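Local atomic coordinates of hypothetical protein, IPT/TIG domain protein (Bacteroides ovatus, PDB entry 4HW6), a protein that is of unknown function but, as a putative auxiliary nutrient-binding protein with an IPT/TIG domain and a six-bladed beta-propeller, probably binds carbohydrate. Residues K294-R299 with Y313-H319; I141-M145 with P337-I341; D353-F357 with V369-E373. All coordinates share one frame; numbering follows the deposited sequence. Where two conformers were deposited one is given.

Overall arrangement
The chain begins with an IPT/TIG domain and continues into a six-bladed beta-propeller, where all three contacts lie. Interaction 2 joins 141-145 to 337-341 over some 190 intervening residues, tying two non-adjacent blades together. Interaction 1, the hairpin contact of 294-299 with 313-319, falls wholly within that long excursion and closes a short loop at the outer edge of its own blade. Interaction 3 follows both in series, closing the hairpin 355-361/366-370 beside strand 337-344. The centres lie about 15 to 17 Å apart, yet each contact touches the others: Pro337 packs on His295, Leu370 on Ile297 and Cys316, and Phe357 against Gly340 and Ile341.

Interaction 1 of 3, residues K294-R299 with Y313-H319; sequences KHCIYR and YIVCGQH
Ile297 and Arg299 carry the backbone ladder to 313-316. Arg299 and Tyr313 form an antiparallel hydrogen-bonded pair, Arg299 N to Tyr313 O at 2.8 Å and Tyr313 N returning a bond to Arg299 O. Ile297 O accepts twice, from Val315 N at 2.8 Å and from Cys316 N at 3.3 Å, while Ile297 N donates to Cys316 O. Two residues thus face one, a classic beta bulge. Beyond it a water bridges His295 O and Gln318 N.

CH-pi contacts supply much of the side-chain packing. Ile314 CB stands 3.9 Å from the centroid of the Tyr298 ring, over its face. Lys294 CB lies likewise over the His319 imidazole, 9° off the ring normal; chi1 (-51°) puts Lys294 CG beside His319 CE1, and the bend at chi2 keeps CD near it. Tyr313 has its ring tucked between its own N and carbonyl carbon (chi1 60°), which sets one face over Arg299 O. The extended Arg299 chain runs alongside Tyr313 in the same direction, CB over the ring face and Tyr313 OH over one face of the guanidinium, while NE pairs with Asp301.

The two sulfurs pack at separate places: Cys316 SG lies 3.9 Å from Ile297 CB, and Cys296 SG approaches the His319 ring obliquely. Tyr298 OH, at the edge of the His319 ring, bonds Asp270, and His319 NE2 bonds Thr271.

In the propeller blade, strand 296-301 runs between strand 286-291, where Tyr291 stacks on Tyr298, and the edge strand 313-315; Ile297, Val315 and Cys316 pack against Leu370 of strand 366-370 in the following blade.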
ATOM      1  N   LYS A 294      13.063 -16.100 -10.577  1.00 13.76           N
ATOM      2  CA  LYS A 294      12.553 -17.068 -11.562  1.00 13.74           C
ATOM      3  C   LYS A 294      11.162 -16.752 -12.099  1.00 11.55           C
ATOM      4  O   LYS A 294      10.619 -17.503 -12.922  1.00 12.99           O
ATOM      5  CB  LYS A 294      12.547 -18.492 -10.989  1.00 14.58           C
ATOM      6  CG  LYS A 294      13.849 -18.927 -10.372  1.00 16.52           C
ATOM      7  CD  LYS A 294      15.004 -18.913 -11.330  1.00 18.16           C
ATOM      8  CE  LYS A 294      16.212 -19.538 -10.646  1.00 25.38           C
ATOM      9  NZ  LYS A 294      17.377 -19.585 -11.557  1.00 23.65           N
ATOM     10  N   HIS A 295      10.597 -15.625 -11.681  1.00 11.96           N
ATOM     11  CA  HIS A 295       9.462 -15.019 -12.389  1.00 12.34           C
ATOM     12  C   HIS A 295       8.176 -15.814 -12.204  1.00 13.47           C
ATOM     13  O   HIS A 295       7.365 -15.915 -13.107  1.00 11.90           O
ATOM     14  CB  HIS A 295       9.811 -14.835 -13.861  1.00 13.33           C
ATOM     15  CG  HIS A 295      11.177 -14.288 -14.060  1.00 13.78           C
ATOM     16  ND1 HIS A 295      11.538 -13.052 -13.586  1.00 13.72           N
ATOM     17  CD2 HIS A 295      12.279 -14.819 -14.635  1.00 14.32           C
ATOM     18  CE1 HIS A 295      12.821 -12.844 -13.849  1.00 14.79           C
ATOM     19  NE2 HIS A 295      13.290 -13.896 -14.504  1.00 14.29           N
ATOM     20  N   CYS A 296       7.960 -16.303 -11.000  1.00 12.10           N
ATOM     21  CA  CYS A 296       6.752 -17.076 -10.717  1.00 12.55           C
ATOM     22  C   CYS A 296       6.442 -17.010  -9.240  1.00 13.20           C
ATOM     23  O   CYS A 296       7.273 -16.564  -8.430  1.00 12.47           O
ATOM     24  CB  CYS A 296       6.875 -18.495 -11.244  1.00 12.77           C
ATOM     25  SG  CYS A 296       8.286 -19.378 -10.603  1.00 14.80           S
ATOM     26  N   ILE A 297       5.199 -17.350  -8.909  1.00 12.39           N
ATOM     27  CA  ILE A 297       4.735 -17.377  -7.541  1.00 11.80           C
ATOM     28  C   ILE A 297       4.163 -18.774  -7.263  1.00 11.66           C
ATOM     29  O   ILE A 297       3.366 -19.303  -8.047  1.00 12.64           O
ATOM     30  CB  ILE A 297       3.653 -16.298  -7.270  1.00 12.17           C
ATOM     31  CG1 ILE A 297       4.199 -14.887  -7.516  1.00 12.35           C
ATOM     32  CG2 ILE A 297       3.114 -16.445  -5.833  1.00 12.15           C
ATOM     33  CD1 ILE A 297       3.150 -13.775  -7.431  1.00 12.52           C
ATOM     34  N   TYR A 298       4.589 -19.366  -6.157  1.00 11.48           N
ATOM     35  CA  TYR A 298       4.077 -20.646  -5.703  1.00 11.99           C
ATOM     36  C   TYR A 298       3.277 -20.437  -4.430  1.00 12.68           C
ATOM     37  O   TYR A 298       3.394 -19.394  -3.752  1.00 13.52           O
ATOM     38  CB  TYR A 298       5.235 -21.593  -5.358  1.00 13.85           C
ATOM     39  CG  TYR A 298       5.968 -22.281  -6.482  1.00 13.12           C
ATOM     40  CD1 TYR A 298       6.511 -21.573  -7.542  1.00 13.09           C
ATOM     41  CD2 TYR A 298       6.200 -23.658  -6.433  1.00 13.74           C
ATOM     42  CE1 TYR A 298       7.246 -22.215  -8.542  1.00 13.15           C
ATOM     43  CE2 TYR A 298       6.917 -24.299  -7.435  1.00 14.15           C
ATOM     44  CZ  TYR A 298       7.441 -23.564  -8.493  1.00 13.39           C
ATOM     45  OH  TYR A 298       8.185 -24.219  -9.475  1.00 14.67           O
ATOM     46  N   ARG A 299       2.482 -21.452  -4.092  1.00 13.18           N
ATOM     47  CA  ARG A 299       1.775 -21.493  -2.812  0.50 12.82           C
ATOM     48  C   ARG A 299       2.228 -22.706  -1.996  1.00 13.39           C
ATOM     49  O   ARG A 299       2.385 -23.812  -2.533  1.00 14.32           O
ATOM     50  CB  ARG A 299       0.258 -21.537  -3.047  0.50 13.43           C
ATOM     51  CG  ARG A 299      -0.573 -21.924  -1.822  0.50 13.55           C
ATOM     52  CD  ARG A 299      -2.021 -21.509  -1.957  0.50 14.10           C
ATOM     53  NE  ARG A 299      -2.917 -22.315  -1.144  0.50 14.56           N
ATOM     54  CZ  ARG A 299      -4.241 -22.159  -1.114  0.50 15.77           C
ATOM     55  NH1 ARG A 299      -4.807 -21.222  -1.850  0.50 16.03           N
ATOM     56  NH2 ARG A 299      -5.002 -22.944  -0.362  0.50 15.94           N
ATOM     57  N   TYR A 313       3.365 -25.600  -4.684  1.00 14.24           N
ATOM     58  CA  TYR A 313       2.965 -25.719  -6.087  1.00 14.99           C
ATOM     59  C   TYR A 313       2.873 -24.361  -6.747  1.00 14.88           C
ATOM     60  O   TYR A 313       2.516 -23.384  -6.099  1.00 13.46           O
ATOM     61  CB  TYR A 313       1.637 -26.485  -6.226  1.00 17.18           C
ATOM     62  CG  TYR A 313       0.466 -25.864  -5.517  1.00 17.31           C
ATOM     63  CD1 TYR A 313      -0.324 -24.907  -6.140  1.00 19.08           C
ATOM     64  CD2 TYR A 313       0.124 -26.262  -4.226  1.00 20.91           C
ATOM     65  CE1 TYR A 313      -1.385 -24.342  -5.491  1.00 19.45           C
ATOM     66  CE2 TYR A 313      -0.976 -25.712  -3.575  1.00 20.50           C
ATOM     67  CZ  TYR A 313      -1.714 -24.749  -4.220  1.00 22.50           C
ATOM     68  OH  TYR A 313      -2.840 -24.200  -3.617  1.00 27.38           O
ATOM     69  N   ILE A 314       3.116 -24.317  -8.053  1.00 13.91           N
ATOM     70  CA  ILE A 314       3.087 -23.045  -8.781  1.00 13.60           C
ATOM     71  C   ILE A 314       1.658 -22.547  -8.954  1.00 14.47           C
ATOM     72  O   ILE A 314       0.717 -23.344  -9.189  1.00 13.96           O
ATOM     73  CB  ILE A 314       3.825 -23.145 -10.152  1.00 14.17           C
ATOM     74  CG1 ILE A 314       4.068 -21.770 -10.751  1.00 14.62           C
ATOM     75  CG2 ILE A 314       3.054 -24.032 -11.141  1.00 14.47           C
ATOM     76  CD1 ILE A 314       5.081 -21.819 -11.877  1.00 14.39           C
ATOM     77  N   VAL A 315       1.499 -21.230  -8.792  1.00 12.32           N
ATOM     78  CA  VAL A 315       0.214 -20.574  -8.971  1.00 14.27           C
ATOM     79  C   VAL A 315       0.170 -19.730 -10.243  1.00 14.10           C
ATOM     80  O   VAL A 315      -0.837 -19.772 -10.971  1.00 15.00           O
ATOM     81  CB  VAL A 315      -0.173 -19.764  -7.715  1.00 16.24           C
ATOM     82  CG1 VAL A 315      -1.435 -18.927  -7.943  1.00 16.81           C
ATOM     83  CG2 VAL A 315      -0.373 -20.731  -6.548  1.00 16.74           C
ATOM     84  N   CYS A 316       1.215 -18.961 -10.503  1.00 13.54           N
ATOM     85  CA  CYS A 316       1.265 -18.137 -11.690  1.00 13.66           C
ATOM     86  C   CYS A 316       2.662 -17.900 -12.203  1.00 13.75           C
ATOM     87  O   CYS A 316       3.649 -18.105 -11.512  1.00 11.95           O
ATOM     88  CB  CYS A 316       0.506 -16.820 -11.489  1.00 15.55           C
ATOM     89  SG  CYS A 316       1.324 -15.710 -10.360  1.00 16.53           S
ATOM     90  N   GLY A 317       2.729 -17.493 -13.453  1.00 12.91           N
ATOM     91  CA  GLY A 317       3.998 -17.339 -14.129  1.00 12.51           C
ATOM     92  C   GLY A 317       4.502 -18.654 -14.668  1.00 13.91           C
ATOM     93  O   GLY A 317       3.874 -19.704 -14.505  1.00 13.03           O
ATOM     94  N   GLN A 318       5.662 -18.579 -15.316  1.00 14.08           N
ATOM     95  CA  GLN A 318       6.401 -19.755 -15.740  1.00 14.88           C
ATOM     96  C   GLN A 318       7.838 -19.590 -15.280  1.00 13.97           C
ATOM     97  O   GLN A 318       8.500 -18.599 -15.584  1.00 13.57           O
ATOM     98  CB  GLN A 318       6.346 -19.949 -17.248  1.00 16.31           C
ATOM     99  CG  GLN A 318       7.047 -21.214 -17.669  1.00 16.64           C
ATOM    100  CD  GLN A 318       6.842 -21.530 -19.126  1.00 22.50           C
ATOM    101  OE1 GLN A 318       5.775 -22.021 -19.522  1.00 23.42           O
ATOM    102  NE2 GLN A 318       7.838 -21.230 -19.931  1.00 21.58           N
ATOM    103  N   HIS A 319       8.284 -20.574 -14.513  1.00 14.67           N
ATOM    104  CA  HIS A 319       9.624 -20.605 -13.954  1.00 14.07           C
ATOM    105  C   HIS A 319      10.667 -20.367 -15.048  1.00 13.21           C
ATOM    106  O   HIS A 319      10.686 -21.075 -16.059  1.00 13.22           O
ATOM    107  CB  HIS A 319       9.817 -21.974 -13.317  1.00 14.92           C
ATOM    108  CG  HIS A 319      11.013 -22.101 -12.421  1.00 15.53           C
ATOM    109  ND1 HIS A 319      12.310 -21.980 -12.870  1.00 16.96           N
ATOM    110  CD2 HIS A 319      11.091 -22.471 -11.119  1.00 15.34           C
ATOM    111  CE1 HIS A 319      13.140 -22.251 -11.872  1.00 17.15           C
ATOM    112  NE2 HIS A 319      12.425 -22.553 -10.795  1.00 16.26           N
TER
HETATM  113  O   HOH W   1       6.727 -15.757 -15.767  1.00 10.79           O

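Interaction 2 of 3, residues I141-M145 with P337-I341; sequences IWRMM and PNQGI
Arg143 and Gln339 face each other from strands that run almost parallel, 9° apart, with the axes of 143-145 and 337-341 coming no closer than 8.0 Å, so side chains rather than a backbone ladder span the gap. The Gln339 chain is extended beyond CG and presents its amide to the main chain of selenomethionine Met144. There Gln339 OE1 accepts from Met144 N at 3.0 Å in a nearly straight bond (174°), and Gln339 NE2 donates to Met144 O at 2.8 Å, in the carbonyl plane and on a lone pair. One amide thereby satisfies both polar groups of a single residue, much as a neighbouring strand would. OE1 also accepts from Ile407 N, so this oxygen is held by two donors, which should keep the amide from flipping.

Both strands are edge strands of their sheets near the middle of the six-bladed propeller. The blade holding strand 404-410, which supplies Ile407, comes between theirs in the ring, so the contact reaches past one blade to the next.

Arg143 runs past Gln339 in the opposite direction, its CD 3.9 Å from Gln339 CB. A bend at chi2 (-71°) folds the chain, and its guanidinium meets Asn338 end-on. Arg143 NH1 and Arg143 NH2 both donate to Asn338 OD1, at 3.0 Å and 3.1 Å, with the oxygen in the guanidinium plane; NH1 lies in the amide plane on a lone pair of OD1, whereas NH2 is tilted from that plane. Asn338 ND2 is tied to Gly336 O, which fixes the amide's orientation. Arg143 NH1 also donates to Trp142 O at 2.8 Å and lies 3.6 Å above the Trp142 ring plane, over its centre. Backbone atoms of Asn338 and Gln339 cover the opposite face of the guanidinium.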
ATOM      1  N   ILE A 141      14.887   0.996  -1.641  1.00 15.65           N
ATOM      2  CA  ILE A 141      13.668   0.746  -0.880  1.00 15.38           C
ATOM      3  C   ILE A 141      13.261  -0.728  -1.120  1.00 14.97           C
ATOM      4  O   ILE A 141      12.415  -1.036  -1.954  1.00 16.00           O
ATOM      5  CB  ILE A 141      12.544   1.734  -1.273  1.00 15.20           C
ATOM      6  CG1 ILE A 141      13.046   3.186  -1.332  1.00 19.14           C
ATOM      7  CG2 ILE A 141      11.407   1.643  -0.255  1.00 14.59           C
ATOM      8  CD1 ILE A 141      12.114   4.110  -2.119  1.00 16.94           C
ATOM      9  N   TRP A 142      13.882  -1.636  -0.381  1.00 15.65           N
ATOM     10  CA  TRP A 142      13.943  -3.028  -0.784  1.00 14.86           C
ATOM     11  C   TRP A 142      12.727  -3.836  -0.312  1.00 14.16           C
ATOM     12  O   TRP A 142      12.105  -4.543  -1.100  1.00 13.47           O
ATOM     13  CB  TRP A 142      15.271  -3.643  -0.293  1.00 16.12           C
ATOM     14  CG  TRP A 142      15.410  -5.096  -0.604  1.00 15.86           C
ATOM     15  CD1 TRP A 142      15.451  -6.110   0.299  1.00 17.68           C
ATOM     16  CD2 TRP A 142      15.511  -5.693  -1.893  1.00 16.37           C
ATOM     17  NE1 TRP A 142      15.558  -7.313  -0.349  1.00 19.40           N
ATOM     18  CE2 TRP A 142      15.591  -7.092  -1.698  1.00 17.65           C
ATOM     19  CE3 TRP A 142      15.552  -5.191  -3.193  1.00 18.05           C
ATOM     20  CZ2 TRP A 142      15.716  -7.984  -2.754  1.00 21.16           C
ATOM     21  CZ3 TRP A 142      15.673  -6.085  -4.247  1.00 21.69           C
ATOM     22  CH2 TRP A 142      15.734  -7.464  -4.020  1.00 19.57           C
ATOM     23  N   ARG A 143      12.426  -3.779   0.980  1.00 14.40           N
ATOM     24  CA  ARG A 143      11.236  -4.423   1.547  1.00 13.69           C
ATOM     25  C   ARG A 143      10.675  -3.534   2.651  1.00 14.32           C
ATOM     26  O   ARG A 143      11.423  -3.107   3.543  1.00 13.59           O
ATOM     27  CB  ARG A 143      11.555  -5.783   2.174  1.00 14.69           C
ATOM     28  CG  ARG A 143      12.120  -6.830   1.235  1.00 15.53           C
ATOM     29  CD  ARG A 143      11.075  -7.345   0.263  1.00 16.07           C
ATOM     30  NE  ARG A 143      11.630  -8.386  -0.623  1.00 18.82           N
ATOM     31  CZ  ARG A 143      12.058  -8.216  -1.876  1.00 17.20           C
ATOM     32  NH1 ARG A 143      12.061  -7.032  -2.460  1.00 17.30           N
ATOM     33  NH2 ARG A 143      12.494  -9.268  -2.564  1.00 17.89           N
HETATM   34  N   MSE A 144       9.363  -3.281   2.602  1.00 13.95           N
HETATM   35  CA  MSE A 144       8.660  -2.432   3.569  1.00 14.34           C
HETATM   36  C   MSE A 144       7.805  -3.224   4.534  1.00 17.09           C
HETATM   37  O   MSE A 144       7.284  -4.301   4.195  1.00 16.74           O
HETATM   38  CB  MSE A 144       7.650  -1.516   2.853  1.00 17.65           C
HETATM   39  CG  MSE A 144       8.206  -0.467   2.048  1.00 18.29           C
HETATM   40 SE   MSE A 144       6.705   0.383   1.086  0.75 15.80          SE
HETATM   41  CE  MSE A 144       7.797   1.845   0.460  1.00 17.49           C
HETATM   42  N   MSE A 145       7.620  -2.659   5.727  1.00 14.98           N
HETATM   43  CA  MSE A 145       6.690  -3.237   6.702  1.00 20.18           C
HETATM   44  C   MSE A 145       6.236  -2.183   7.717  1.00 16.94           C
HETATM   45  O   MSE A 145       7.051  -1.473   8.312  1.00 15.41           O
HETATM   46  CB  MSE A 145       7.423  -4.377   7.401  1.00 21.46           C
HETATM   47  CG  MSE A 145       6.721  -5.052   8.497  1.00 27.14           C
HETATM   48 SE   MSE A 145       5.483  -6.397   7.900  0.75 32.89          SE
HETATM   49  CE  MSE A 145       6.112  -6.805   6.122  1.00 24.55           C
ATOM     50  N   PRO A 337       9.185 -10.452  -9.923  1.00 12.34           N
ATOM     51  CA  PRO A 337       8.247 -10.152  -8.852  1.00 11.94           C
ATOM     52  C   PRO A 337       9.023 -10.049  -7.545  1.00 12.37           C
ATOM     53  O   PRO A 337       9.837 -10.918  -7.237  1.00 12.38           O
ATOM     54  CB  PRO A 337       7.329 -11.363  -8.841  1.00 11.94           C
ATOM     55  CG  PRO A 337       8.153 -12.489  -9.393  1.00 11.60           C
ATOM     56  CD  PRO A 337       8.999 -11.800 -10.451  1.00 12.40           C
ATOM     57  N   ASN A 338       8.806  -8.976  -6.806  1.00 11.43           N
ATOM     58  CA  ASN A 338       9.550  -8.701  -5.601  1.00 13.01           C
ATOM     59  C   ASN A 338       8.645  -8.780  -4.374  1.00 14.30           C
ATOM     60  O   ASN A 338       8.241  -9.898  -4.039  1.00 19.25           O
ATOM     61  CB  ASN A 338      10.402  -7.434  -5.733  1.00 13.95           C
ATOM     62  CG  ASN A 338      11.833  -7.770  -6.155  1.00 15.64           C
ATOM     63  OD1 ASN A 338      12.723  -7.843  -5.309  1.00 18.63           O
ATOM     64  ND2 ASN A 338      12.042  -8.062  -7.454  1.00 11.30           N
ATOM     65  N   GLN A 339       8.309  -7.679  -3.707  1.00 12.38           N
ATOM     66  CA  GLN A 339       7.457  -7.783  -2.541  1.00 12.11           C
ATOM     67  C   GLN A 339       5.988  -7.852  -2.944  1.00 12.82           C
ATOM     68  O   GLN A 339       5.581  -7.282  -3.962  1.00 13.68           O
ATOM     69  CB  GLN A 339       7.673  -6.604  -1.592  1.00 12.43           C
ATOM     70  CG  GLN A 339       6.954  -6.770  -0.282  1.00 13.87           C
ATOM     71  CD  GLN A 339       7.370  -5.761   0.781  1.00 14.33           C
ATOM     72  OE1 GLN A 339       7.886  -4.688   0.470  1.00 13.52           O
ATOM     73  NE2 GLN A 339       7.129  -6.111   2.058  1.00 18.04           N
ATOM     74  N   GLY A 340       5.226  -8.630  -2.193  1.00 13.22           N
ATOM     75  CA  GLY A 340       3.786  -8.591  -2.265  1.00 12.87           C
ATOM     76  C   GLY A 340       3.095  -8.545  -0.929  1.00 14.19           C
ATOM     77  O   GLY A 340       3.649  -8.957   0.078  1.00 14.88           O
ATOM     78  N   ILE A 341       1.844  -8.085  -0.943  1.00 15.09           N
ATOM     79  CA  ILE A 341       1.029  -7.990   0.256  1.00 14.43           C
ATOM     80  C   ILE A 341      -0.409  -8.370  -0.035  1.00 14.29           C
ATOM     81  O   ILE A 341      -0.896  -8.225  -1.150  1.00 15.06           O
ATOM     82  CB  ILE A 341       1.034  -6.565   0.840  1.00 17.08           C
ATOM     83  CG1 ILE A 341       0.591  -5.535  -0.235  1.00 17.21           C
ATOM     84  CG2 ILE A 341       2.418  -6.234   1.392  1.00 17.92           C
ATOM     85  CD1 ILE A 341       0.303  -4.169   0.342  1.00 19.35           C
TER

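Interaction 3 of 3, residues D353-F357 with V369-E373; sequences DEYDF and VLTPE
Asp353 turns its carboxylate carbon opposite the main-chain N (chi1 -164°), laying the group against the ring of Pro372, while Asp356 keeps CG beside its own N (chi1 -84°) and leans toward Val369 and Thr371. These residues lie at the open end of the beta hairpin 355-361/366-370, inside one blade of the propeller. Its ladder ends here with Phe357 and Leu370, an antiparallel hydrogen-bonded pair: Phe357 N reaches Leu370 O at 3.0 Å, and Leu370 N reaches Phe357 O at 2.8 Å.

Before the strand, Asp353 OD1 accepts from Tyr355 N at 3.0 Å, an Asx turn in which the donor comes from above the carboxylate plane. His281 NE2 bonds the same oxygen, and OD2 lies alongside Pro372 CG. The Asp356 carboxylate has outside partners for both oxygens, Tyr348 OH at OD1 and Asn345 ND2 at OD2, which should hold its rotation; Asp356 CB packs 3.7 Å from Val369 CG1.

Across the pair, Leu370 CB meets the edge of the Phe357 ring, whose neighbours include Phe342 and Tyr288. Past the end of the ladder, Pro372 CG lies 3.3 Å from Tyr355 O.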
ATOM      1  N   ASP A 353     -11.663 -16.833   0.403  1.00 24.20           N
ATOM      2  CA  ASP A 353     -10.531 -15.905   0.348  1.00 20.90           C
ATOM      3  C   ASP A 353     -11.020 -14.480   0.107  1.00 19.83           C
ATOM      4  O   ASP A 353     -11.538 -14.167  -0.949  1.00 20.00           O
ATOM      5  CB  ASP A 353      -9.539 -16.311  -0.744  1.00 20.57           C
ATOM      6  CG  ASP A 353      -8.190 -15.636  -0.588  1.00 19.43           C
ATOM      7  OD1 ASP A 353      -8.063 -14.620   0.136  1.00 18.74           O
ATOM      8  OD2 ASP A 353      -7.217 -16.127  -1.194  1.00 18.79           O
ATOM      9  N   GLU A 354     -10.844 -13.618   1.102  1.00 19.14           N
ATOM     10  CA  GLU A 354     -11.327 -12.256   1.021  1.00 20.39           C
ATOM     11  C   GLU A 354     -10.270 -11.276   0.549  1.00 18.40           C
ATOM     12  O   GLU A 354     -10.539 -10.076   0.540  1.00 19.92           O
ATOM     13  CB  GLU A 354     -11.885 -11.825   2.391  1.00 23.58           C
ATOM     14  CG  GLU A 354     -13.217 -12.498   2.711  1.00 27.28           C
ATOM     15  CD  GLU A 354     -13.828 -12.027   4.025  1.00 31.42           C
ATOM     16  OE1 GLU A 354     -13.066 -11.869   5.011  1.00 32.31           O
ATOM     17  OE2 GLU A 354     -15.068 -11.834   4.064  1.00 35.00           O
ATOM     18  N   TYR A 355      -9.116 -11.774   0.094  1.00 16.70           N
ATOM     19  CA  TYR A 355      -7.936 -10.927  -0.210  1.00 16.19           C
ATOM     20  C   TYR A 355      -7.446 -11.052  -1.639  1.00 16.38           C
ATOM     21  O   TYR A 355      -7.441 -12.142  -2.203  1.00 17.54           O
ATOM     22  CB  TYR A 355      -6.752 -11.276   0.707  1.00 15.86           C
ATOM     23  CG  TYR A 355      -7.027 -10.956   2.149  1.00 15.63           C
ATOM     24  CD1 TYR A 355      -7.686 -11.863   2.949  1.00 17.72           C
ATOM     25  CD2 TYR A 355      -6.665  -9.728   2.689  1.00 17.38           C
ATOM     26  CE1 TYR A 355      -7.983 -11.571   4.267  1.00 19.18           C
ATOM     27  CE2 TYR A 355      -6.970  -9.410   4.000  1.00 20.58           C
ATOM     28  CZ  TYR A 355      -7.610 -10.349   4.789  1.00 21.22           C
ATOM     29  OH  TYR A 355      -7.936 -10.087   6.102  1.00 26.42           O
ATOM     30  N   ASP A 356      -7.024  -9.921  -2.209  1.00 14.81           N
ATOM     31  CA  ASP A 356      -6.186  -9.918  -3.377  1.00 15.11           C
ATOM     32  C   ASP A 356      -4.722  -9.793  -2.925  1.00 15.44           C
ATOM     33  O   ASP A 356      -4.442  -9.313  -1.830  1.00 15.48           O
ATOM     34  CB  ASP A 356      -6.531  -8.738  -4.289  1.00 16.14           C
ATOM     35  CG  ASP A 356      -7.699  -9.015  -5.220  1.00 17.47           C
ATOM     36  OD1 ASP A 356      -7.906 -10.167  -5.646  1.00 18.60           O
ATOM     37  OD2 ASP A 356      -8.415  -8.043  -5.575  1.00 19.84           O
ATOM     38  N   PHE A 357      -3.801 -10.227  -3.776  1.00 14.28           N
ATOM     39  CA  PHE A 357      -2.368 -10.168  -3.511  1.00 13.65           C
ATOM     40  C   PHE A 357      -1.742  -9.156  -4.491  1.00 13.35           C
ATOM     41  O   PHE A 357      -1.618  -9.434  -5.694  1.00 14.02           O
ATOM     42  CB  PHE A 357      -1.747 -11.557  -3.668  1.00 13.77           C
ATOM     43  CG  PHE A 357      -0.309 -11.648  -3.200  1.00 12.36           C
ATOM     44  CD1 PHE A 357       0.006 -11.500  -1.836  1.00 13.10           C
ATOM     45  CD2 PHE A 357       0.716 -11.925  -4.099  1.00 12.96           C
ATOM     46  CE1 PHE A 357       1.323 -11.613  -1.396  1.00 13.15           C
ATOM     47  CE2 PHE A 357       2.021 -12.043  -3.654  1.00 11.98           C
ATOM     48  CZ  PHE A 357       2.314 -11.892  -2.307  1.00 12.34           C
ATOM     49  N   VAL A 369      -1.666  -7.623  -9.643  1.00 13.28           N
ATOM     50  CA  VAL A 369      -2.550  -8.260  -8.674  1.00 13.29           C
ATOM     51  C   VAL A 369      -2.720  -9.702  -9.048  1.00 14.83           C
ATOM     52  O   VAL A 369      -2.967 -10.006 -10.221  1.00 15.03           O
ATOM     53  CB  VAL A 369      -3.922  -7.587  -8.634  1.00 17.17           C
ATOM     54  CG1 VAL A 369      -4.762  -8.179  -7.508  1.00 17.09           C
ATOM     55  CG2 VAL A 369      -3.774  -6.096  -8.438  1.00 19.73           C
ATOM     56  N   LEU A 370      -2.580 -10.581  -8.056  1.00 13.87           N
ATOM     57  CA  LEU A 370      -2.908 -12.000  -8.190  1.00 14.12           C
ATOM     58  C   LEU A 370      -4.176 -12.251  -7.381  1.00 14.68           C
ATOM     59  O   LEU A 370      -4.202 -12.032  -6.165  1.00 15.20           O
ATOM     60  CB  LEU A 370      -1.740 -12.840  -7.664  1.00 14.73           C
ATOM     61  CG  LEU A 370      -1.953 -14.365  -7.603  1.00 14.19           C
ATOM     62  CD1 LEU A 370      -2.295 -14.956  -8.972  1.00 13.59           C
ATOM     63  CD2 LEU A 370      -0.693 -15.003  -7.036  1.00 13.83           C
ATOM     64  N   THR A 371      -5.224 -12.708  -8.050  1.00 13.61           N
ATOM     65  CA  THR A 371      -6.502 -12.950  -7.393  1.00 15.64           C
ATOM     66  C   THR A 371      -6.576 -14.386  -6.912  1.00 15.57           C
ATOM     67  O   THR A 371      -5.746 -15.215  -7.308  1.00 15.24           O
ATOM     68  CB  THR A 371      -7.668 -12.656  -8.337  1.00 17.02           C
ATOM     69  OG1 THR A 371      -7.698 -13.649  -9.386  1.00 17.39           O
ATOM     70  CG2 THR A 371      -7.498 -11.273  -8.948  1.00 18.45           C
ATOM     71  N   PRO A 372      -7.549 -14.681  -6.040  1.00 16.34           N
ATOM     72  CA  PRO A 372      -7.663 -16.047  -5.535  1.00 18.65           C
ATOM     73  C   PRO A 372      -7.925 -17.111  -6.601  1.00 19.08           C
ATOM     74  O   PRO A 372      -7.563 -18.257  -6.393  1.00 22.42           O
ATOM     75  CB  PRO A 372      -8.838 -15.967  -4.569  1.00 18.42           C
ATOM     76  CG  PRO A 372      -8.796 -14.551  -4.080  1.00 17.63           C
ATOM     77  CD  PRO A 372      -8.419 -13.744  -5.298  1.00 16.54           C
ATOM     78  N   GLU A 373      -8.505 -16.752  -7.737  1.00 21.05           N
ATOM     79  CA  GLU A 373      -8.631 -17.742  -8.815  1.00 24.42           C
ATOM     80  C   GLU A 373      -7.315 -18.006  -9.550  1.00 23.02           C
ATOM     81  O   GLU A 373      -7.233 -18.914 -10.373  1.00 23.04           O
ATOM     82  CB  GLU A 373      -9.735 -17.343  -9.794  1.00 28.37           C
ATOM     83  CG  GLU A 373      -9.417 -16.192 -10.736  1.00 32.47           C
ATOM     84  CD  GLU A 373     -10.515 -15.953 -11.788  1.00 39.88           C
ATOM     85  OE1 GLU A 373     -11.316 -16.869 -12.037  1.00 43.37           O
ATOM     86  OE2 GLU A 373     -10.578 -14.842 -12.368  1.00 39.96           O
TER